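Local coordinates for protein MgGH51 (Meripilus giganteus, PDB 6ZPV) that hydrolyses alpha-L-arabinofuranosidic bonds as a fungal glycoside hydrolase of family GH51, probably releasing arabinose from plant polysaccharides, at residues 429-434 against 458-463; 437-440 against 445-448; 449-454 against 589-594; 482-485 against 491-494; 582-587 against 595-600. All blocks are in the same frame, centred on the assembly; numbering follows the deposited sequence.

Contact 1: residues 429-434 against 458-463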
# COMPACT_ATOMS: atom_id res chain seq x y z
N GLU A 429 -11.37 5.39 -2.92
CA GLU A 429 -10.54 6.26 -2.10
C GLU A 429 -11.50 7.14 -1.30
O GLU A 429 -12.32 7.85 -1.90
CB GLU A 429 -9.66 7.21 -2.95
CG GLU A 429 -8.67 6.47 -3.85
CD GLU A 429 -7.84 7.33 -4.78
OE1 GLU A 429 -7.61 8.55 -4.45
OE2 GLU A 429 -7.46 6.83 -5.86
N TYR A 430 -11.28 7.20 -0.01
CA TYR A 430 -11.93 8.22 0.81
C TYR A 430 -11.09 8.48 2.03
O TYR A 430 -10.43 7.59 2.55
CB TYR A 430 -13.39 7.87 1.19
CG TYR A 430 -13.58 6.66 2.08
CD1 TYR A 430 -13.47 5.37 1.61
CD2 TYR A 430 -13.86 6.84 3.43
CE1 TYR A 430 -13.64 4.28 2.44
CE2 TYR A 430 -14.02 5.76 4.27
CZ TYR A 430 -13.92 4.47 3.79
OH TYR A 430 -14.11 3.41 4.62
N ALA A 431 -11.20 9.71 2.55
CA ALA A 431 -10.61 10.09 3.82
C ALA A 431 -11.07 11.49 4.19
O ALA A 431 -11.24 12.36 3.30
CB ALA A 431 -9.08 10.13 3.77
N ALA A 432 -11.21 11.73 5.49
CA ALA A 432 -11.38 13.10 6.03
C ALA A 432 -9.99 13.69 6.23
O ALA A 432 -9.25 13.22 7.08
CB ALA A 432 -12.20 13.05 7.30
N ILE A 433 -9.64 14.70 5.43
CA ILE A 433 -8.23 15.13 5.30
C ILE A 433 -7.93 16.48 5.95
O ILE A 433 -6.75 16.77 6.10
CB ILE A 433 -7.75 15.12 3.85
CG1 ILE A 433 -8.38 16.22 3.01
CG2 ILE A 433 -7.97 13.73 3.25
CD1 ILE A 433 -7.68 16.40 1.66
N SER A 434 -8.94 17.30 6.24
CA SER A 434 -8.74 18.69 6.64
C SER A 434 -10.01 19.17 7.28
O SER A 434 -11.10 18.68 6.93
CB SER A 434 -8.46 19.54 5.40
OG SER A 434 -8.39 20.92 5.72
N THR A 458 -14.07 9.33 13.40
CA THR A 458 -15.50 9.18 13.76
C THR A 458 -16.40 9.66 12.63
O THR A 458 -17.46 9.07 12.39
CB THR A 458 -15.78 9.84 15.10
OG1 THR A 458 -15.54 11.25 15.11
CG2 THR A 458 -15.02 9.17 16.20
N GLY A 459 -16.04 10.74 11.93
CA GLY A 459 -16.80 11.18 10.75
C GLY A 459 -16.74 10.11 9.69
O GLY A 459 -17.80 9.78 9.09
N GLU A 460 -15.57 9.56 9.40
CA GLU A 460 -15.46 8.45 8.45
C GLU A 460 -16.35 7.28 8.88
O GLU A 460 -17.07 6.71 8.04
CB GLU A 460 -14.03 7.99 8.34
CG GLU A 460 -13.13 9.01 7.65
CD GLU A 460 -11.66 8.95 8.05
OE1 GLU A 460 -11.27 7.98 8.76
OE2 GLU A 460 -10.91 9.84 7.60
N ALA A 461 -16.36 6.92 10.15
CA ALA A 461 -17.15 5.80 10.64
C ALA A 461 -18.62 6.08 10.41
O ALA A 461 -19.37 5.16 9.98
CB ALA A 461 -16.86 5.53 12.09
N ALA A 462 -19.10 7.30 10.60
CA ALA A 462 -20.50 7.61 10.31
C ALA A 462 -20.78 7.38 8.81
O ALA A 462 -21.79 6.77 8.46
CB ALA A 462 -20.78 9.06 10.72
N PHE A 463 -19.90 7.88 7.96
CA PHE A 463 -20.09 7.65 6.51
C PHE A 463 -20.07 6.13 6.21
O PHE A 463 -20.88 5.67 5.36
CB PHE A 463 -18.94 8.35 5.78
CG PHE A 463 -19.05 8.35 4.28
CD1 PHE A 463 -19.88 9.24 3.63
CD2 PHE A 463 -18.22 7.54 3.49
CE1 PHE A 463 -19.94 9.27 2.24
CE2 PHE A 463 -18.29 7.57 2.13
CZ PHE A 463 -19.11 8.49 1.50
O HOH W 1 -8.57 10.79 8.45
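A432 and E460 tie the end of barrel strand 424-432 to helix 454-469, the helix that follows it in the parallel eight-stranded barrel; the short segments run at 139° to each other with axes 8.3 Å apart. The polar part is one direct bond and one water bridge. A432 N donates to E460 OE2 (2.8 Å, 163°), which accepts through its anti lone pair, the one away from OE1. Water 1 donates to the same E460 OE2 (2.7 Å) and to A432 O (2.9 Å), so OE2 holds the N-H of A432 directly and its carbonyl through the water. The extended E460 chain, with CG lying beside its own backbone N (chi1 -69°), carries the acid group across to the strand, where OE2 also comes within 3.5 Å of A432 CB. The other oxygen, OE1, is hydrogen-bonded to S508.

The apolar part is thinner. Y430 and F463 approach obliquely, CD2 to CD2 at 4.4 Å. Y430 carries its hydroxyl to Q512, and F463 stands edge-to-face with F408 of helix 405-410, which also packs on A432.

All five touching residues are buried. A carboxylate in such surroundings is costly unless well solvated; here a backbone N-H, a water and the S508 hydroxyl surround E460, which probably favours its ionised form and limits its rotation.

Contact 2: residues 437-440 against 445-448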
# COMPACT_ATOMS: atom_id res chain seq x y z
N ALA A 437 -12.87 23.51 4.66
CA ALA A 437 -13.69 23.13 3.53
C ALA A 437 -13.24 23.83 2.25
O ALA A 437 -13.46 23.30 1.14
CB ALA A 437 -15.14 23.43 3.77
N ASN A 438 -12.72 25.04 2.32
CA ASN A 438 -12.36 25.83 1.14
C ASN A 438 -10.90 25.66 0.71
O ASN A 438 -10.52 26.23 -0.33
CB ASN A 438 -12.74 27.29 1.29
CG ASN A 438 -14.23 27.49 1.26
OD1 ASN A 438 -14.92 27.02 0.37
ND2 ASN A 438 -14.70 28.27 2.18
N ASP A 439 -10.10 24.89 1.44
CA ASP A 439 -8.66 24.65 1.10
C ASP A 439 -8.27 23.26 1.58
O ASP A 439 -7.32 23.12 2.37
CB ASP A 439 -7.78 25.74 1.70
CG ASP A 439 -6.34 25.74 1.23
OD1 ASP A 439 -6.07 25.17 0.13
OD2 ASP A 439 -5.49 26.34 1.92
N LEU A 440 -9.01 22.27 1.18
CA LEU A 440 -8.86 20.90 1.71
C LEU A 440 -7.47 20.33 1.49
O LEU A 440 -6.99 19.57 2.35
CB LEU A 440 -9.86 19.97 1.01
CG LEU A 440 -11.32 20.07 1.45
CD1 LEU A 440 -12.22 19.40 0.42
CD2 LEU A 440 -11.60 19.52 2.83
N ALA A 445 -1.02 24.30 8.76
CA ALA A 445 -1.37 25.60 9.34
C ALA A 445 -2.75 26.06 8.90
O ALA A 445 -3.41 26.76 9.69
CB ALA A 445 -0.30 26.59 9.03
N ASP A 446 -3.21 25.64 7.72
CA ASP A 446 -4.53 25.98 7.14
C ASP A 446 -5.49 24.78 7.25
O ASP A 446 -6.43 24.69 6.44
CB ASP A 446 -4.32 26.44 5.70
CG ASP A 446 -3.58 27.75 5.59
OD1 ASP A 446 -3.66 28.58 6.49
OD2 ASP A 446 -2.87 27.92 4.59
N GLY A 447 -5.33 23.90 8.24
CA GLY A 447 -6.38 22.94 8.63
C GLY A 447 -6.15 21.50 8.15
O GLY A 447 -6.89 20.60 8.59
N ARG A 448 -5.11 21.25 7.35
CA ARG A 448 -4.82 19.88 6.92
C ARG A 448 -4.41 19.01 8.09
O ARG A 448 -3.66 19.43 9.00
CB ARG A 448 -3.69 19.91 5.90
CG ARG A 448 -3.39 18.61 5.20
CD ARG A 448 -4.44 18.26 4.17
NE ARG A 448 -4.06 17.14 3.31
CZ ARG A 448 -3.40 17.27 2.16
NH1 ARG A 448 -3.06 18.46 1.69
NH2 ARG A 448 -3.14 16.18 1.43
O HOH W 2 -6.36 22.31 4.72
O HOH W 3 -2.93 26.01 2.64
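D439 and D446 face each other across the mouth of a surface loop, the long connection between strand 424-432 and helix 454-469 of the (beta/alpha)8 barrel. Neither segment forms a helix or strand, and no direct hydrogen bond joins them.

Like charges come first: the two OD2 atoms of D439 and D446 stand 4.1 Å apart, their carboxylate planes turned by 44°. D439 swings its carboxylate opposite its backbone N (chi1 -170°), whereas D446 keeps its own beside the N, and each thereby leans into the space between the segments. Some of the repulsion is probably relieved by water 3, which donates to D439 OD2 and D446 OD2, both at 2.7 Å.

Water also links the backbones. Water 2 donates to D439 O (2.7 Å) and D446 O (2.9 Å), the latter oxygen taking a further bond from the side chain of N436.

The last kind is packing by an arginine whose charge is engaged elsewhere. R448 gives NE to T492 O and NH1 to G442 O, and its guanidinium makes a cation-pi contact with W491. Its bent chain leaves the aliphatic CD against the backbone of the first segment, R448 CD lying 3.4 Å from L440 O.

Contact 3: residues 449-454 against 589-594. With NAG (2-acetamido-2-deoxy-beta-D-glucopyranose), chain C; NAG (2-acetamido-2-deoxy-beta-D-glucopyranose), chain B.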
# COMPACT_ATOMS: atom_id res chain seq x y z
N LEU A 449 -4.90 17.76 8.10
CA LEU A 449 -4.53 16.84 9.18
C LEU A 449 -3.19 16.19 8.86
O LEU A 449 -3.04 15.53 7.81
CB LEU A 449 -5.62 15.79 9.32
CG LEU A 449 -7.00 16.31 9.73
CD1 LEU A 449 -7.99 15.21 9.91
CD2 LEU A 449 -6.98 17.28 10.91
N ALA A 450 -2.21 16.34 9.75
CA ALA A 450 -0.92 15.66 9.63
C ALA A 450 -1.08 14.13 9.81
O ALA A 450 -0.34 13.38 9.20
CB ALA A 450 0.05 16.20 10.62
N PHE A 451 -2.01 13.74 10.70
CA PHE A 451 -2.35 12.35 10.99
C PHE A 451 -3.86 12.32 11.20
O PHE A 451 -4.46 13.32 11.59
CB PHE A 451 -1.64 11.87 12.28
CG PHE A 451 -0.15 11.78 12.16
CD1 PHE A 451 0.44 10.70 11.52
CD2 PHE A 451 0.66 12.78 12.67
CE1 PHE A 451 1.81 10.62 11.35
CE2 PHE A 451 2.04 12.73 12.51
CZ PHE A 451 2.61 11.60 11.89
N PRO A 452 -4.49 11.16 10.99
CA PRO A 452 -5.91 11.04 11.32
C PRO A 452 -6.12 11.44 12.79
O PRO A 452 -5.24 11.23 13.65
CB PRO A 452 -6.21 9.57 11.08
CG PRO A 452 -5.18 9.14 10.04
CD PRO A 452 -3.92 9.91 10.47
N THR A 453 -7.29 11.96 13.09
CA THR A 453 -7.69 12.36 14.44
C THR A 453 -8.91 11.54 14.87
O THR A 453 -9.53 10.79 14.11
CB THR A 453 -7.99 13.87 14.49
OG1 THR A 453 -9.09 14.08 13.60
CG2 THR A 453 -6.79 14.72 14.11
N VAL A 454 -9.28 11.69 16.13
CA VAL A 454 -10.55 11.08 16.60
C VAL A 454 -11.70 11.66 15.77
O VAL A 454 -12.61 10.95 15.33
CB VAL A 454 -10.74 11.20 18.09
CG1 VAL A 454 -12.02 10.52 18.53
CG2 VAL A 454 -9.57 10.61 18.87
N ASN A 589 -2.61 9.52 16.92
CA ASN A 589 -1.40 8.71 17.17
C ASN A 589 -0.27 9.27 16.31
O ASN A 589 -0.41 9.48 15.12
CB ASN A 589 -1.69 7.23 16.89
CG ASN A 589 -2.71 6.73 17.90
OD1 ASN A 589 -2.64 7.13 19.07
ND2 ASN A 589 -3.61 5.85 17.45
N THR A 590 0.87 9.53 16.96
CA THR A 590 2.02 10.17 16.29
C THR A 590 3.27 9.42 16.62
O THR A 590 3.30 8.54 17.47
CB THR A 590 2.19 11.61 16.81
OG1 THR A 590 2.58 11.51 18.18
CG2 THR A 590 0.95 12.43 16.68
N PRO A 591 4.40 9.72 15.93
CA PRO A 591 5.63 9.00 16.25
C PRO A 591 6.04 9.18 17.72
O PRO A 591 6.52 8.20 18.33
CB PRO A 591 6.67 9.66 15.30
CG PRO A 591 5.82 9.99 14.11
CD PRO A 591 4.52 10.50 14.68
N GLU A 592 5.72 10.36 18.30
CA GLU A 592 6.04 10.65 19.70
C GLU A 592 5.09 9.94 20.69
O GLU A 592 5.50 9.66 21.82
CB GLU A 592 6.10 12.16 19.92
CG GLU A 592 7.16 12.80 19.07
CD GLU A 592 7.01 12.80 17.56
OE1 GLU A 592 5.82 12.93 17.08
OE2 GLU A 592 8.12 12.69 16.86
N ALA A 593 3.87 9.70 20.26
CA ALA A 593 2.81 9.13 21.12
C ALA A 593 2.03 8.14 20.26
O ALA A 593 0.90 8.44 19.84
CB ALA A 593 1.93 10.18 21.77
N PRO A 594 2.62 7.01 19.90
CA PRO A 594 2.02 6.18 18.87
C PRO A 594 0.81 5.38 19.34
O PRO A 594 0.11 4.82 18.52
CB PRO A 594 3.14 5.20 18.49
CG PRO A 594 4.05 5.17 19.71
CD PRO A 594 3.97 6.56 20.28
C1 NAG C . 11.94 12.86 15.69
C2 NAG C . 11.77 12.46 17.15
C3 NAG C . 11.51 13.67 18.10
C4 NAG C . 12.59 14.73 17.91
C5 NAG C . 12.69 15.00 16.38
C6 NAG C . 13.71 16.04 15.98
C7 NAG C . 10.85 10.26 17.52
C8 NAG C . 9.54 9.49 17.73
N2 NAG C . 10.74 11.56 17.30
O3 NAG C . 11.41 13.30 19.49
O4 NAG C . 12.28 15.92 18.73
O5 NAG C . 12.95 13.78 15.56
O6 NAG C . 15.02 15.43 16.08
O7 NAG C . 11.96 9.73 17.62
C1 NAG B . 12.24 10.59 10.90
C2 NAG B . 13.48 11.37 11.41
C3 NAG B . 13.54 11.42 12.93
C4 NAG B . 12.18 11.84 13.52
C5 NAG B . 11.14 10.95 12.97
C6 NAG B . 9.71 11.17 13.54
C7 NAG B . 15.42 11.50 9.93
C8 NAG B . 16.63 10.72 9.50
N2 NAG B . 14.70 10.81 10.80
O3 NAG B . 14.57 12.33 13.32
O4 NAG B . 12.33 11.70 14.96
O5 NAG B . 11.10 11.10 11.55
O6 NAG B . 9.38 12.51 13.25
O7 NAG B . 15.22 12.64 9.55
O HOH W 4 -4.14 8.87 14.44
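F451 reaches over the 589-594 loop, and its ring makes nearly all of the close packing. N589 O lies over one ring face, 3.8 Å from F451 CG. Farther out, P591 CD approaches F451 CZ obliquely at 3.6 Å, and T590 CG2 sits 4.0 Å from F451 CD2, its side chain crossing the phenylalanine at about a right angle. A chi1 of -66° sets F451 CG beside the backbone N and sends the ring out along this row of three residues. The loop beneath is braced from within: T590 OG1 accepts from A593 N in an ST motif, and T590 N donates to A593 O.

Elsewhere the contact is looser. Water 4 spans the segments behind the ring, donating to P452 O at 2.7 Å and accepting from N589 N. On the solvent side stands the glycan, two linked N-acetylglucosamine units. E592, exposed and bent at chi2, takes a nearly straight bond in its OE2 from N2 of the chain C sugar (2.9 Å, 172°), while P591 CB rests 3.8 Å from C6 of the chain B sugar. V486 and N487 complete this pocket.

Segment 449-454 leads into helix 454-469 with T453 as its N-cap; segment 589-594 belongs to the connection between strands 575-582 and 600-605 of the C-terminal antiparallel sheet. Helix 507-517 lies against both, touching P452 through T507 and S508 and N589 through F510, and I504 of strand 503-505 touches P591.

Contact 4: residues 482-485 against 491-494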
# COMPACT_ATOMS: atom_id res chain seq x y z
N LEU A 482 -3.05 4.44 2.17
CA LEU A 482 -2.87 3.38 3.16
C LEU A 482 -1.67 3.64 4.05
O LEU A 482 -1.78 3.39 5.26
CB LEU A 482 -2.73 2.09 2.40
CG LEU A 482 -2.62 0.81 3.23
CD1 LEU A 482 -3.84 0.60 4.10
CD2 LEU A 482 -2.39 -0.37 2.34
N LEU A 483 -0.54 4.04 3.46
CA LEU A 483 0.75 3.97 4.15
C LEU A 483 1.51 5.27 4.04
O LEU A 483 1.45 5.98 3.01
CB LEU A 483 1.58 2.82 3.57
CG LEU A 483 1.17 1.43 4.03
CD1 LEU A 483 1.79 0.34 3.24
CD2 LEU A 483 1.50 1.23 5.49
N GLN A 484 2.35 5.52 5.04
CA GLN A 484 3.18 6.72 5.12
C GLN A 484 4.51 6.48 5.82
O GLN A 484 4.53 6.19 7.03
CB GLN A 484 2.46 7.82 5.87
CG GLN A 484 3.27 9.07 6.14
CD GLN A 484 2.66 9.99 7.20
OE1 GLN A 484 1.79 9.61 7.95
NE2 GLN A 484 3.18 11.20 7.25
N HIS A 485 5.61 6.73 5.11
CA HIS A 485 6.94 6.83 5.76
C HIS A 485 7.01 8.23 6.33
O HIS A 485 6.96 9.23 5.61
CB HIS A 485 8.07 6.61 4.74
CG HIS A 485 9.34 6.32 5.40
ND1 HIS A 485 9.88 7.14 6.40
CD2 HIS A 485 10.14 5.22 5.30
CE1 HIS A 485 10.98 6.53 6.80
NE2 HIS A 485 11.19 5.36 6.15
N TRP A 491 1.69 13.24 1.04
CA TRP A 491 0.24 13.39 1.27
C TRP A 491 -0.08 12.99 2.72
O TRP A 491 0.46 11.95 3.14
CB TRP A 491 -0.56 12.53 0.33
CG TRP A 491 -2.05 12.62 0.41
CD1 TRP A 491 -2.87 12.12 1.35
CD2 TRP A 491 -2.91 13.36 -0.49
NE1 TRP A 491 -4.18 12.37 1.07
CE2 TRP A 491 -4.23 13.16 -0.06
CE3 TRP A 491 -2.69 14.23 -1.56
CZ2 TRP A 491 -5.34 13.70 -0.72
CZ3 TRP A 491 -3.77 14.79 -2.24
CH2 TRP A 491 -5.06 14.53 -1.79
N THR A 492 -0.92 13.74 3.41
CA THR A 492 -1.48 13.36 4.70
C THR A 492 -2.97 13.63 4.63
O THR A 492 -3.44 14.45 3.84
CB THR A 492 -0.85 14.15 5.85
OG1 THR A 492 -1.23 15.54 5.76
CG2 THR A 492 0.67 14.05 5.85
N PRO A 493 -3.76 13.07 5.56
CA PRO A 493 -3.39 12.01 6.48
C PRO A 493 -3.38 10.63 5.80
O PRO A 493 -3.94 10.45 4.73
CB PRO A 493 -4.52 12.09 7.52
CG PRO A 493 -5.72 12.45 6.71
CD PRO A 493 -5.17 13.40 5.66
N ASP A 494 -2.73 9.68 6.46
CA ASP A 494 -2.56 8.31 5.97
C ASP A 494 -2.99 7.29 7.00
O ASP A 494 -2.91 7.57 8.21
CB ASP A 494 -1.10 8.13 5.56
CG ASP A 494 -0.66 9.17 4.57
OD1 ASP A 494 -1.09 9.14 3.42
OD2 ASP A 494 0.12 10.13 5.04
O HOH W 5 -0.75 10.77 8.27
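Q484 and D494 cross at about a right angle, the amide and carboxylate planes 57° apart. The carboxylate lies across the flank of the glutamine chain: D494 OD2 comes 3.3 Å from Q484 CD, and Q484 CB lies 3.6 Å from D494 CB. This is no amide-to-acid bond, since the nearer polar atom, Q484 OE1, is an acceptor like D494 OD2, 3.4 Å away. With CG opposite the backbone N (chi1 174°) the extended Q484 points its amide past the acid to other partners, S497 at OE1 and T489 at NE2. Water 5 links the segments instead, accepting from D494 N (2.9 Å) and probably donating to Q484 OE1 (2.8 Å). Beside the amide, T492 CG2 packs 4.0 Å from Q484 NE2, while its OG1 turns to L449 O. The peptide before P493 is cis, a bend that carries the chain from T492 round to D494.

The contact closes a short loop between strand 483-485 and its parallel neighbour 496-498 in a small three-stranded mixed sheet. That sheet belongs to the elaborated connection between the eighth strand of the (beta/alpha)8 barrel, 474-479, and helix 507-517.

Contact 5: residues 582-587 against 595-600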
# COMPACT_ATOMS: atom_id res chain seq x y z
N THR A 582 -12.26 6.14 21.28
CA THR A 582 -12.69 7.51 21.60
C THR A 582 -11.50 8.27 22.19
O THR A 582 -10.42 7.70 22.36
CB THR A 582 -13.91 7.53 22.54
OG1 THR A 582 -14.45 8.84 22.64
CG2 THR A 582 -13.61 7.04 23.91
N GLY A 583 -11.65 9.54 22.38
CA GLY A 583 -10.65 10.41 22.96
C GLY A 583 -10.97 11.85 22.58
O GLY A 583 -12.01 12.13 21.98
N PRO A 584 -10.05 12.77 22.90
CA PRO A 584 -10.26 14.17 22.52
C PRO A 584 -10.43 14.28 21.01
O PRO A 584 -9.74 13.60 20.24
CB PRO A 584 -8.96 14.85 23.02
CG PRO A 584 -8.45 13.96 24.14
CD PRO A 584 -8.83 12.55 23.68
N GLU A 585 -11.25 15.27 20.62
CA GLU A 585 -11.61 15.51 19.21
C GLU A 585 -10.36 15.51 18.29
O GLU A 585 -10.38 14.85 17.26
CB GLU A 585 -12.33 16.85 19.13
CG GLU A 585 -12.83 17.16 17.73
CD GLU A 585 -13.62 18.41 17.59
OE1 GLU A 585 -13.88 19.10 18.62
OE2 GLU A 585 -14.16 18.63 16.47
N THR A 586 -9.33 16.26 18.67
CA THR A 586 -8.18 16.45 17.78
C THR A 586 -7.02 15.50 18.13
O THR A 586 -5.94 15.65 17.52
CB THR A 586 -7.69 17.89 17.80
OG1 THR A 586 -7.19 18.24 19.09
CG2 THR A 586 -8.76 18.86 17.36
N ALA A 587 -7.22 14.53 19.01
CA ALA A 587 -6.14 13.61 19.34
C ALA A 587 -5.79 12.72 18.15
O ALA A 587 -6.68 12.28 17.41
CB ALA A 587 -6.49 12.74 20.55
N GLN A 595 0.59 5.32 20.66
CA GLN A 595 -0.55 4.61 21.25
C GLN A 595 -1.38 5.55 22.12
O GLN A 595 -2.02 5.13 23.11
CB GLN A 595 -0.10 3.33 21.93
CG GLN A 595 0.52 2.33 20.98
CD GLN A 595 0.82 1.06 21.69
OE1 GLN A 595 1.58 1.05 22.66
NE2 GLN A 595 0.23 -0.03 21.24
N ALA A 596 -1.43 6.81 21.75
CA ALA A 596 -2.27 7.76 22.48
C ALA A 596 -3.73 7.32 22.48
O ALA A 596 -4.44 7.45 23.50
CB ALA A 596 -2.16 9.15 21.87
N ILE A 597 -4.24 6.85 21.36
CA ILE A 597 -5.66 6.49 21.13
C ILE A 597 -5.75 5.06 20.62
O ILE A 597 -5.39 4.82 19.45
CB ILE A 597 -6.35 7.45 20.16
CG1 ILE A 597 -6.23 8.93 20.54
CG2 ILE A 597 -7.80 7.06 19.96
CD1 ILE A 597 -6.87 9.29 21.83
N VAL A 598 -6.19 4.15 21.49
CA VAL A 598 -6.36 2.74 21.14
C VAL A 598 -7.71 2.27 21.64
O VAL A 598 -8.27 2.80 22.60
CB VAL A 598 -5.21 1.90 21.70
CG1 VAL A 598 -3.88 2.37 21.11
CG2 VAL A 598 -5.23 1.91 23.21
N PRO A 599 -8.30 1.27 20.97
CA PRO A 599 -9.62 0.80 21.38
C PRO A 599 -9.55 0.09 22.74
O PRO A 599 -8.52 -0.51 23.08
CB PRO A 599 -10.03 -0.16 20.26
CG PRO A 599 -8.99 -0.25 19.35
CD PRO A 599 -7.83 0.63 19.75
N LYS A 600 -10.65 0.10 23.45
CA LYS A 600 -10.84 -0.64 24.70
C LYS A 600 -11.95 -1.64 24.51
O LYS A 600 -13.02 -1.30 23.99
CB LYS A 600 -11.16 0.34 25.83
CG LYS A 600 -10.15 1.50 25.98
CD LYS A 600 -8.65 1.27 26.07
CE LYS A 600 -7.79 2.53 26.12
NZ LYS A 600 -6.48 2.18 26.75
O HOH W 6 -10.35 4.54 22.89
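I597 plugs a pocket formed by T582, G583, P584 and A587 at the root of a long beta-hairpin connection, the one between neighbouring antiparallel strands 575-582 and 600-605 at the edge of the C-terminal sheet. I597 has by far the most surface buried here. Its two branches divide the work: CG2 lies 3.6 Å from T582 O, while CD1 ends against A587 CB at 3.7 Å and P584 CD at 4.2 Å. CG1 sits beside the backbone N (chi1 -53°), and a second turn at chi2 of -63° aims CD1 into the bend of 583-587. G583, with no side chain, lets I597 CD1 come within 4.1 Å of its CA.

A587 brings its methyl into the pocket from the far end of a type I turn that starts at P584, and A587 N donates to P584 O. Its CB and I597 both also meet V454 of helix 454-469, so the hairpin root rests on the barrel.

T582 contributes by its backbone. Its CB points away from the other segment and its OG1 is bonded to F617 O. No direct hydrogen bond joins the segments; water 6 takes that place, accepting from T582 N at 3.0 Å and lying 2.7 Å from V598 O, to which it probably donates.

Overall arrangement
Contacts 1 and 2 share the connection from strand 424-432 to helix 454-469, contact 2 nested in the loop that contact 1 closes; their centres lie 15 Å apart. Contact 4 follows the last barrel strand, and its loop meets contact 2 through R448 and W491 and contact 1 through I433 and P493. Contact 3, its centre about 11 Å from contact 4's and about 10 Å from contact 5's, brings the loop leading into helix 454-469 against the C-terminal sheet's hairpin connection, whose two ends contact 5 packs together. Contacts 3 and 5 alternate along the chain and are joined by probable hydrogen bonds between N589 and I597 and between V454 and A587, fastening the beta domain to the barrel.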